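Local coordinates for protein NAD nucleotidase (Haemophilus influenzae, PDB 3ZTV) that hydrolyses NAD to adenosine and nicotinamide riboside in the periplasm, acting as a zinc-dependent pyrophosphatase and 5'-nucleotidase, at residues I290-L300 / L324-D334; L76-A85 / I343-A354. All blocks are in the same frame, centred on the assembly; numbering follows the deposited sequence.

Contact 1 (I290-L300 / L324-D334); sequences IPHVLMSSHKL and LKSMKSISLDD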
loop_
_atom_site.group_PDB
_atom_site.type_symbol
_atom_site.label_atom_id
_atom_site.label_comp_id
_atom_site.label_asym_id
_atom_site.label_seq_id
_atom_site.Cartn_x
_atom_site.Cartn_y
_atom_site.Cartn_z
ATOM N N ILE A 290 -33.569 -9.233 4.976
ATOM C CA ILE A 290 -34.261 -8.832 6.199
ATOM C C ILE A 290 -33.262 -8.507 7.302
ATOM O O ILE A 290 -32.504 -9.379 7.735
ATOM C CB ILE A 290 -35.178 -9.938 6.726
ATOM C CG1 ILE A 290 -36.071 -10.491 5.614
ATOM C CG2 ILE A 290 -36.021 -9.415 7.895
ATOM C CD1 ILE A 290 -36.805 -11.770 6.005
ATOM N N PRO A 291 -33.232 -7.247 7.749
ATOM C CA PRO A 291 -32.488 -6.925 8.971
ATOM C C PRO A 291 -33.384 -7.132 10.198
ATOM O O PRO A 291 -34.263 -6.302 10.466
ATOM C CB PRO A 291 -32.155 -5.443 8.788
ATOM C CG PRO A 291 -33.285 -4.909 7.955
ATOM C CD PRO A 291 -33.827 -6.051 7.125
ATOM N N HIS A 292 -33.188 -8.231 10.925
ATOM C CA HIS A 292 -34.047 -8.544 12.077
ATOM C C HIS A 292 -33.607 -7.789 13.324
ATOM O O HIS A 292 -32.538 -8.072 13.877
ATOM C CB HIS A 292 -33.986 -10.033 12.411
ATOM C CG HIS A 292 -34.508 -10.936 11.334
ATOM N ND1 HIS A 292 -33.711 -11.492 10.354
ATOM C CD2 HIS A 292 -35.758 -11.405 11.108
ATOM C CE1 HIS A 292 -34.451 -12.254 9.563
ATOM N NE2 HIS A 292 -35.696 -12.223 10.007
ATOM N N VAL A 293 -34.431 -6.854 13.792
ATOM C CA VAL A 293 -34.176 -6.197 15.071
ATOM C C VAL A 293 -34.760 -7.046 16.197
ATOM O O VAL A 293 -35.954 -7.377 16.201
ATOM C CB VAL A 293 -34.771 -4.783 15.113
ATOM C CG1 VAL A 293 -34.615 -4.173 16.503
ATOM C CG2 VAL A 293 -34.098 -3.906 14.088
ATOM N N LEU A 294 -33.912 -7.406 17.157
ATOM C CA LEU A 294 -34.283 -8.277 18.260
ATOM C C LEU A 294 -34.831 -7.424 19.392
ATOM O O LEU A 294 -34.096 -6.630 19.978
ATOM C CB LEU A 294 -33.052 -9.054 18.726
ATOM C CG LEU A 294 -32.299 -9.792 17.608
ATOM C CD1 LEU A 294 -30.996 -10.365 18.143
ATOM C CD2 LEU A 294 -33.168 -10.881 16.981
ATOM N N MET A 295 -36.112 -7.586 19.710
ATOM C CA MET A 295 -36.782 -6.694 20.654
ATOM C C MET A 295 -37.601 -7.457 21.689
ATOM O O MET A 295 -38.210 -8.483 21.379
ATOM C CB MET A 295 -37.674 -5.716 19.880
ATOM C CG MET A 295 -38.255 -4.567 20.706
ATOM S SD MET A 295 -39.193 -3.400 19.698
ATOM C CE MET A 295 -37.862 -2.721 18.711
ATOM N N SER A 296 -37.581 -6.974 22.928
ATOM C CA SER A 296 -38.460 -7.491 23.969
ATOM C C SER A 296 -39.865 -6.907 23.863
ATOM O O SER A 296 -40.040 -5.764 23.447
ATOM C CB SER A 296 -37.879 -7.166 25.341
ATOM O OG SER A 296 -38.775 -7.553 26.372
ATOM N N SER A 297 -40.862 -7.703 24.241
ATOM C CA SER A 297 -42.236 -7.218 24.308
ATOM C C SER A 297 -42.575 -6.664 25.688
ATOM O O SER A 297 -43.682 -6.169 25.897
ATOM C CB SER A 297 -43.216 -8.346 23.984
ATOM O OG SER A 297 -43.216 -9.310 25.018
ATOM N N HIS A 298 -41.636 -6.748 26.625
ATOM C CA HIS A 298 -41.963 -6.536 28.042
ATOM C C HIS A 298 -41.809 -5.103 28.545
ATOM O O HIS A 298 -42.440 -4.723 29.542
ATOM C CB HIS A 298 -41.188 -7.523 28.919
ATOM C CG HIS A 298 -41.468 -8.954 28.585
ATOM N ND1 HIS A 298 -42.715 -9.523 28.738
ATOM C CD2 HIS A 298 -40.676 -9.923 28.068
ATOM C CE1 HIS A 298 -42.672 -10.784 28.347
ATOM N NE2 HIS A 298 -41.446 -11.052 27.935
ATOM N N LYS A 299 -40.977 -4.312 27.878
ATOM C CA LYS A 299 -40.836 -2.900 28.211
ATOM C C LYS A 299 -41.426 -2.062 27.097
ATOM O O LYS A 299 -40.909 -2.037 25.978
ATOM C CB LYS A 299 -39.371 -2.505 28.448
ATOM C CG LYS A 299 -39.174 -1.011 28.755
ATOM C CD LYS A 299 -37.701 -0.627 28.856
ATOM C CE LYS A 299 -37.079 -1.124 30.148
ATOM N NZ LYS A 299 -35.605 -0.895 30.152
ATOM N N LEU A 300 -42.522 -1.382 27.403
ATOM C CA LEU A 300 -43.143 -0.476 26.455
ATOM C C LEU A 300 -43.538 0.775 27.226
ATOM O O LEU A 300 -44.687 0.914 27.665
ATOM C CB LEU A 300 -44.372 -1.123 25.811
ATOM C CG LEU A 300 -44.138 -2.397 24.985
ATOM C CD1 LEU A 300 -45.455 -3.105 24.714
ATOM C CD2 LEU A 300 -43.394 -2.114 23.678
ATOM N N LEU A 324 -46.015 -4.171 16.613
ATOM C CA LEU A 324 -44.720 -4.839 16.571
ATOM C C LEU A 324 -44.826 -6.253 15.992
ATOM O O LEU A 324 -43.966 -6.677 15.210
ATOM C CB LEU A 324 -44.098 -4.872 17.969
ATOM C CG LEU A 324 -43.697 -3.506 18.543
ATOM C CD1 LEU A 324 -43.239 -3.626 19.986
ATOM C CD2 LEU A 324 -42.604 -2.856 17.701
ATOM N N LYS A 325 -45.867 -6.987 16.370
ATOM C CA LYS A 325 -46.052 -8.358 15.907
ATOM C C LYS A 325 -46.305 -8.424 14.400
ATOM O O LYS A 325 -46.016 -9.438 13.761
ATOM C CB LYS A 325 -47.196 -9.033 16.672
ATOM C CG LYS A 325 -46.879 -9.316 18.133
ATOM C CD LYS A 325 -48.110 -9.809 18.893
ATOM C CE LYS A 325 -47.740 -10.195 20.319
ATOM N NZ LYS A 325 -48.930 -10.490 21.168
ATOM N N SER A 326 -46.826 -7.344 13.829
ATOM C CA SER A 326 -47.178 -7.344 12.416
ATOM C C SER A 326 -45.979 -7.050 11.517
ATOM O O SER A 326 -46.089 -7.125 10.292
ATOM C CB SER A 326 -48.293 -6.333 12.147
ATOM O OG SER A 326 -47.804 -5.009 12.227
ATOM N N MET A 327 -44.838 -6.712 12.116
ATOM C CA MET A 327 -43.673 -6.297 11.338
ATOM C C MET A 327 -42.682 -7.418 11.073
ATOM O O MET A 327 -42.241 -8.105 11.993
ATOM C CB MET A 327 -42.978 -5.130 12.027
ATOM C CG MET A 327 -43.906 -3.963 12.229
ATOM S SD MET A 327 -43.165 -2.615 13.152
ATOM C CE MET A 327 -41.848 -2.172 12.044
ATOM N N LYS A 328 -42.328 -7.576 9.803
ATOM C CA LYS A 328 -41.414 -8.619 9.357
ATOM C C LYS A 328 -40.003 -8.454 9.929
ATOM O O LYS A 328 -39.298 -9.438 10.159
ATOM C CB LYS A 328 -41.369 -8.626 7.821
ATOM C CG LYS A 328 -40.499 -9.701 7.214
ATOM C CD LYS A 328 -40.840 -9.903 5.743
ATOM C CE LYS A 328 -40.205 -11.178 5.222
ATOM N NZ LYS A 328 -40.351 -12.286 6.212
ATOM N N SER A 329 -39.593 -7.210 10.158
ATOM C CA SER A 329 -38.212 -6.906 10.540
ATOM C C SER A 329 -38.012 -6.771 12.052
ATOM O O SER A 329 -36.924 -6.415 12.494
ATOM C CB SER A 329 -37.742 -5.625 9.849
ATOM O OG SER A 329 -37.980 -5.679 8.445
ATOM N N ILE A 330 -39.071 -6.996 12.827
ATOM C CA ILE A 330 -38.997 -7.023 14.287
ATOM C C ILE A 330 -39.186 -8.461 14.736
ATOM O O ILE A 330 -40.124 -9.136 14.298
ATOM C CB ILE A 330 -40.096 -6.139 14.942
ATOM C CG1 ILE A 330 -39.956 -4.682 14.498
ATOM C CG2 ILE A 330 -40.075 -6.286 16.473
ATOM C CD1 ILE A 330 -38.642 -4.021 14.900
ATOM N N SER A 331 -38.308 -8.940 15.608
ATOM C CA SER A 331 -38.449 -10.276 16.152
ATOM C C SER A 331 -38.574 -10.161 17.665
ATOM O O SER A 331 -37.646 -9.718 18.342
ATOM C CB SER A 331 -37.230 -11.115 15.785
ATOM O OG SER A 331 -37.422 -12.474 16.123
ATOM N N LEU A 332 -39.721 -10.554 18.206
ATOM C CA LEU A 332 -39.987 -10.386 19.642
ATOM C C LEU A 332 -39.644 -11.605 20.489
ATOM O O LEU A 332 -39.996 -12.738 20.149
ATOM C CB LEU A 332 -41.459 -10.022 19.889
ATOM C CG LEU A 332 -41.956 -8.717 19.279
ATOM C CD1 LEU A 332 -43.481 -8.658 19.307
ATOM C CD2 LEU A 332 -41.361 -7.509 19.981
ATOM N N ASP A 333 -38.959 -11.350 21.605
ATOM C CA ASP A 333 -38.793 -12.317 22.692
ATOM C C ASP A 333 -38.115 -13.622 22.294
ATOM O O ASP A 333 -38.461 -14.686 22.806
ATOM C CB ASP A 333 -40.147 -12.610 23.360
ATOM C CG ASP A 333 -40.787 -11.370 23.958
ATOM O OD1 ASP A 333 -40.064 -10.487 24.470
ATOM O OD2 ASP A 333 -42.031 -11.284 23.917
ATOM N N ASP A 334 -37.135 -13.557 21.395
ATOM C CA ASP A 334 -36.330 -14.741 21.121
ATOM C C ASP A 334 -35.457 -15.037 22.335
ATOM O O ASP A 334 -34.838 -14.136 22.889
ATOM C CB ASP A 334 -35.412 -14.531 19.916
ATOM C CG ASP A 334 -36.163 -14.183 18.656
ATOM O OD1 ASP A 334 -36.875 -15.056 18.111
ATOM O OD2 ASP A 334 -36.015 -13.034 18.203
HETATM O O HOH W 1 -37.853 -10.625 26.181
#
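The carboxylate of Asp333 is gripped at both oxygens by Ser297: OG donates to the syn lone pair of OD2 at 2.6 Å, while the backbone N of Ser297 reaches OD1 at 2.9 Å, on the syn side but 30° out of the carboxylate plane. Ser297 OG, set between its backbone N and carbonyl carbon (chi1 69°), also lies over one face of the His298 ring, whose plane is turned 21° from the carboxylate. A water donates to Asp333 OD1 and joins it to Ser296 OG. Near the start of 290-300, Ile290 CG2 lies over one face of the His292 ring, and Ile290 CD1 meets Lys328 CE at 3.5 Å. Strands 290-295 and 330-332 pair in parallel, the latter outermost in a seven-stranded mixed sheet. Val293 N donates to Ser329 O, Ser331 N to Val293 O, Met295 N to Ser331 O and Asp333 N to Met295 O. On one side of the sheet, Ile330 CD1 touches both Val293 CB (4.0 Å) and Met295 CE (4.1 Å), and Met295 SD meets Leu324 CD2 of helix 314-325. On the other, Leu294 packs on helix 46-59, and Ser331 OG donates to Asp334 OD2 at 2.6 Å; Lys55 salt-bridges Asp334 OD1.

Contact 2 (L76-A85 / I343-A354); sequences LYFTLFGGSA and IAKYKSEKDRLA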
loop_
_atom_site.group_PDB
_atom_site.type_symbol
_atom_site.label_atom_id
_atom_site.label_comp_id
_atom_site.label_asym_id
_atom_site.label_seq_id
_atom_site.Cartn_x
_atom_site.Cartn_y
_atom_site.Cartn_z
ATOM N N LEU A 76 -18.814 -4.674 31.482
ATOM C CA LEU A 76 -18.094 -5.465 32.481
ATOM C C LEU A 76 -18.030 -6.952 32.132
ATOM O O LEU A 76 -17.242 -7.696 32.715
ATOM C CB LEU A 76 -18.688 -5.279 33.887
ATOM C CG LEU A 76 -18.435 -3.930 34.564
ATOM C CD1 LEU A 76 -19.169 -3.885 35.897
ATOM C CD2 LEU A 76 -16.951 -3.700 34.774
ATOM N N TYR A 77 -18.853 -7.399 31.183
ATOM C CA TYR A 77 -18.757 -8.791 30.741
ATOM C C TYR A 77 -17.416 -9.082 30.068
ATOM O O TYR A 77 -16.962 -10.226 30.059
ATOM C CB TYR A 77 -19.921 -9.182 29.826
ATOM C CG TYR A 77 -21.197 -9.487 30.583
ATOM C CD1 TYR A 77 -21.327 -10.662 31.327
ATOM C CD2 TYR A 77 -22.272 -8.614 30.557
ATOM C CE1 TYR A 77 -22.494 -10.946 32.022
ATOM C CE2 TYR A 77 -23.449 -8.891 31.255
ATOM C CZ TYR A 77 -23.550 -10.069 31.978
ATOM O OH TYR A 77 -24.701 -10.364 32.687
ATOM N N PHE A 78 -16.779 -8.055 29.505
ATOM C CA PHE A 78 -15.408 -8.228 29.052
ATOM C C PHE A 78 -14.431 -8.088 30.213
ATOM O O PHE A 78 -13.635 -8.986 30.477
ATOM C CB PHE A 78 -14.992 -7.238 27.964
ATOM C CG PHE A 78 -13.542 -7.343 27.652
ATOM C CD1 PHE A 78 -13.053 -8.476 27.047
ATOM C CD2 PHE A 78 -12.650 -6.375 28.075
ATOM C CE1 PHE A 78 -11.710 -8.621 26.795
ATOM C CE2 PHE A 78 -11.298 -6.517 27.828
ATOM C CZ PHE A 78 -10.834 -7.639 27.187
ATOM N N THR A 79 -14.491 -6.940 30.879
ATOM C CA THR A 79 -13.528 -6.558 31.903
ATOM C C THR A 79 -13.318 -7.618 32.980
ATOM O O THR A 79 -12.192 -7.895 33.368
ATOM C CB THR A 79 -13.976 -5.252 32.568
ATOM O OG1 THR A 79 -14.299 -4.293 31.550
ATOM C CG2 THR A 79 -12.885 -4.694 33.476
ATOM N N LEU A 80 -14.400 -8.220 33.446
ATOM C CA LEU A 80 -14.307 -9.122 34.593
ATOM C C LEU A 80 -14.020 -10.561 34.204
ATOM O O LEU A 80 -13.729 -11.394 35.070
ATOM C CB LEU A 80 -15.576 -9.035 35.435
ATOM C CG LEU A 80 -15.842 -7.635 35.982
ATOM C CD1 LEU A 80 -17.192 -7.565 36.684
ATOM C CD2 LEU A 80 -14.730 -7.208 36.928
ATOM N N PHE A 81 -14.080 -10.852 32.900
ATOM C CA PHE A 81 -13.905 -12.217 32.412
ATOM C C PHE A 81 -12.804 -12.389 31.367
ATOM O O PHE A 81 -12.515 -13.514 30.970
ATOM C CB PHE A 81 -15.229 -12.777 31.880
ATOM C CG PHE A 81 -16.320 -12.789 32.909
ATOM C CD1 PHE A 81 -16.373 -13.794 33.867
ATOM C CD2 PHE A 81 -17.261 -11.778 32.958
ATOM C CE1 PHE A 81 -17.363 -13.800 34.850
ATOM C CE2 PHE A 81 -18.254 -11.777 33.930
ATOM C CZ PHE A 81 -18.304 -12.793 34.876
ATOM N N GLY A 82 -12.207 -11.287 30.913
ATOM C CA GLY A 82 -11.119 -11.349 29.947
ATOM C C GLY A 82 -11.489 -12.018 28.635
ATOM O O GLY A 82 -10.623 -12.590 27.970
ATOM N N GLY A 83 -12.764 -11.962 28.256
ATOM C CA GLY A 83 -13.202 -12.527 26.990
ATOM C C GLY A 83 -13.872 -13.886 27.076
ATOM O O GLY A 83 -14.482 -14.334 26.102
ATOM N N SER A 84 -13.778 -14.541 28.234
ATOM C CA SER A 84 -14.326 -15.891 28.371
ATOM C C SER A 84 -15.853 -15.932 28.265
ATOM O O SER A 84 -16.412 -16.910 27.776
ATOM C CB SER A 84 -13.857 -16.559 29.663
ATOM O OG SER A 84 -14.416 -15.928 30.789
ATOM N N ALA A 85 -16.531 -14.889 28.739
ATOM C CA ALA A 85 -17.986 -14.832 28.631
ATOM C C ALA A 85 -18.411 -14.669 27.172
ATOM O O ALA A 85 -19.347 -15.326 26.707
ATOM C CB ALA A 85 -18.540 -13.702 29.478
ATOM N N ILE A 343 -25.691 -17.025 30.503
ATOM C CA ILE A 343 -25.799 -15.639 30.935
ATOM C C ILE A 343 -26.176 -15.523 32.420
ATOM O O ILE A 343 -25.677 -14.646 33.127
ATOM C CB ILE A 343 -26.734 -14.831 30.017
ATOM C CG1 ILE A 343 -26.099 -14.697 28.625
ATOM C CG2 ILE A 343 -26.996 -13.446 30.592
ATOM C CD1 ILE A 343 -27.019 -14.071 27.589
ATOM N N ALA A 344 -27.040 -16.414 32.899
ATOM C CA ALA A 344 -27.390 -16.438 34.318
ATOM C C ALA A 344 -26.152 -16.688 35.169
ATOM O O ALA A 344 -25.939 -16.034 36.196
ATOM C CB ALA A 344 -28.444 -17.507 34.585
ATOM N N LYS A 345 -25.332 -17.636 34.737
ATOM C CA LYS A 345 -24.095 -17.952 35.438
ATOM C C LYS A 345 -23.143 -16.761 35.463
ATOM O O LYS A 345 -22.595 -16.411 36.515
ATOM C CB LYS A 345 -23.408 -19.163 34.801
ATOM C CG LYS A 345 -22.065 -19.504 35.425
ATOM C CD LYS A 345 -21.406 -20.698 34.749
ATOM C CE LYS A 345 -20.914 -20.345 33.354
ATOM N NZ LYS A 345 -20.260 -21.508 32.690
ATOM N N TYR A 346 -22.938 -16.136 34.302
ATOM C CA TYR A 346 -22.008 -15.009 34.209
ATOM C C TYR A 346 -22.529 -13.764 34.917
ATOM O O TYR A 346 -21.752 -13.003 35.502
ATOM C CB TYR A 346 -21.622 -14.703 32.749
ATOM C CG TYR A 346 -20.656 -15.705 32.171
ATOM C CD1 TYR A 346 -19.352 -15.781 32.635
ATOM C CD2 TYR A 346 -21.043 -16.578 31.159
ATOM C CE1 TYR A 346 -18.456 -16.702 32.112
ATOM C CE2 TYR A 346 -20.156 -17.501 30.635
ATOM C CZ TYR A 346 -18.867 -17.557 31.115
ATOM O OH TYR A 346 -17.978 -18.473 30.595
ATOM N N LYS A 347 -23.839 -13.555 34.869
ATOM C CA LYS A 347 -24.443 -12.425 35.559
ATOM C C LYS A 347 -24.230 -12.518 37.079
ATOM O O LYS A 347 -23.874 -11.533 37.724
ATOM C CB LYS A 347 -25.932 -12.321 35.220
ATOM C CG LYS A 347 -26.594 -11.057 35.738
ATOM C CD LYS A 347 -28.000 -10.904 35.178
ATOM C CE LYS A 347 -28.596 -9.548 35.532
ATOM N NZ LYS A 347 -29.905 -9.331 34.858
ATOM N N SER A 348 -24.449 -13.704 37.643
ATOM C CA SER A 348 -24.197 -13.944 39.063
ATOM C C SER A 348 -22.718 -13.745 39.413
ATOM O O SER A 348 -22.388 -13.103 40.416
ATOM C CB SER A 348 -24.655 -15.353 39.437
ATOM O OG SER A 348 -26.065 -15.453 39.377
ATOM N N GLU A 349 -21.822 -14.294 38.596
ATOM C CA GLU A 349 -20.389 -14.104 38.822
ATOM C C GLU A 349 -20.010 -12.628 38.720
ATOM O O GLU A 349 -19.226 -12.119 39.532
ATOM C CB GLU A 349 -19.560 -14.929 37.832
ATOM C CG GLU A 349 -19.639 -16.440 38.036
ATOM C CD GLU A 349 -18.830 -17.221 37.011
ATOM O OE1 GLU A 349 -17.913 -16.633 36.402
ATOM O OE2 GLU A 349 -19.112 -18.423 36.815
ATOM N N LYS A 350 -20.565 -11.947 37.720
ATOM C CA LYS A 350 -20.287 -10.533 37.504
ATOM C C LYS A 350 -20.625 -9.698 38.739
ATOM O O LYS A 350 -19.864 -8.807 39.127
ATOM C CB LYS A 350 -21.034 -10.024 36.267
ATOM C CG LYS A 350 -20.697 -8.591 35.879
ATOM C CD LYS A 350 -21.332 -8.214 34.545
ATOM C CE LYS A 350 -22.827 -8.014 34.683
ATOM N NZ LYS A 350 -23.144 -6.706 35.319
ATOM N N ASP A 351 -21.756 -10.001 39.369
ATOM C CA ASP A 351 -22.191 -9.240 40.536
ATOM C C ASP A 351 -21.215 -9.374 41.704
ATOM O O ASP A 351 -21.032 -8.433 42.478
ATOM C CB ASP A 351 -23.614 -9.634 40.945
ATOM C CG ASP A 351 -24.652 -9.205 39.922
ATOM O OD1 ASP A 351 -24.333 -8.357 39.058
ATOM O OD2 ASP A 351 -25.793 -9.711 39.982
ATOM N N ARG A 352 -20.579 -10.537 41.822
ATOM C CA ARG A 352 -19.553 -10.746 42.843
ATOM C C ARG A 352 -18.262 -10.016 42.461
ATOM O O ARG A 352 -17.714 -9.241 43.238
ATOM C CB ARG A 352 -19.272 -12.239 43.047
ATOM C CG ARG A 352 -20.481 -13.071 43.468
ATOM C CD ARG A 352 -20.100 -14.536 43.687
ATOM N NE ARG A 352 -19.458 -14.773 44.979
ATOM C CZ ARG A 352 -18.903 -15.928 45.338
ATOM N NH1 ARG A 352 -18.897 -16.956 44.499
ATOM N NH2 ARG A 352 -18.352 -16.055 46.538
ATOM N N LEU A 353 -17.804 -10.233 41.231
ATOM C CA LEU A 353 -16.521 -9.698 40.776
ATOM C C LEU A 353 -16.488 -8.173 40.704
ATOM O O LEU A 353 -15.437 -7.565 40.898
ATOM C CB LEU A 353 -16.135 -10.302 39.418
ATOM C CG LEU A 353 -15.910 -11.814 39.426
ATOM C CD1 LEU A 353 -15.754 -12.355 38.006
ATOM C CD2 LEU A 353 -14.688 -12.152 40.281
ATOM N N ALA A 354 -17.635 -7.553 40.430
ATOM C CA ALA A 354 -17.693 -6.107 40.284
ATOM C C ALA A 354 -17.474 -5.377 41.606
ATOM O O ALA A 354 -17.202 -4.174 41.614
ATOM C CB ALA A 354 -19.012 -5.677 39.653
HETATM O O HOH W 2 -15.541 -18.447 31.814
#
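This is an aromatic and aliphatic interface between the short helix 76-79, with the turn and helix start that follow it, and one flank of the long helix 337-353, consistent with the helical linker that joins the two domains in 5'-nucleotidases. Tyr77 enters as a knob into the hole formed by Ile343, Tyr346, Lys347 and Lys350. Lys350 lays CD over the centre of the Tyr77 ring, 3.8 Å from its centroid, as a CH-pi contact; the bend of its chain at chi3 (73°) keeps CE over the same face, 3.5 Å from Tyr77 CZ, while Tyr346 CB comes up at the ring edge. Phe81 and Tyr346 form a T-shaped pair, the edge of Tyr346 toward the face of Phe81, with centroids 5.1 Å apart and planes at 84°. Glu349 OE1 comes to the edge of Phe81, 3.3 Å from CE1. One face of Tyr346 is covered by Ala85 CB, 3.8 Å from the ring centroid, and Lys345 CE lies over the opposite face, offset toward the rim. Leu80 CD1 rests on the stem of Lys350, 3.7 Å from CG, and also touches Leu353 CB and Ala354 CB. A water links Tyr346 OH to Ser84 OG. Tyr77 OH, 3.4 Å from Lys347 CB, is hydrogen-bonded to Glu26, which also forms a salt bridge with Lys347. Across the contact Lys347 and Lys350 touch Tyr77 with alkyl carbons, while Lys347 NZ turns to Glu26; the segments therefore adhere by ring faces and alkyl surfaces, with a water and Glu26 supplying polar links.

Along the chain the order is 76-85, 290-300, 324-334, 343-354, so both segments of contact 1 fall between those of contact 2. The contact centres are about 27 Å apart and the nearest atoms about 9 Å, without touching. A short connection ties them: strand 330-332 of contact 1 is followed by helix 337-353, which carries contact 2. The seven-stranded sheet edged by contact 1 also contains strand 63-67, after which the chain passes zinc ligand Asp70 on its way to helix 76-79. The chain thus leaves the sheet edge as a helix that packs beside the zinc-binding region, where the side chain of Tyr77 lies about 9 Å from that of His22, and continues toward the adenosine-binding C-terminal domain.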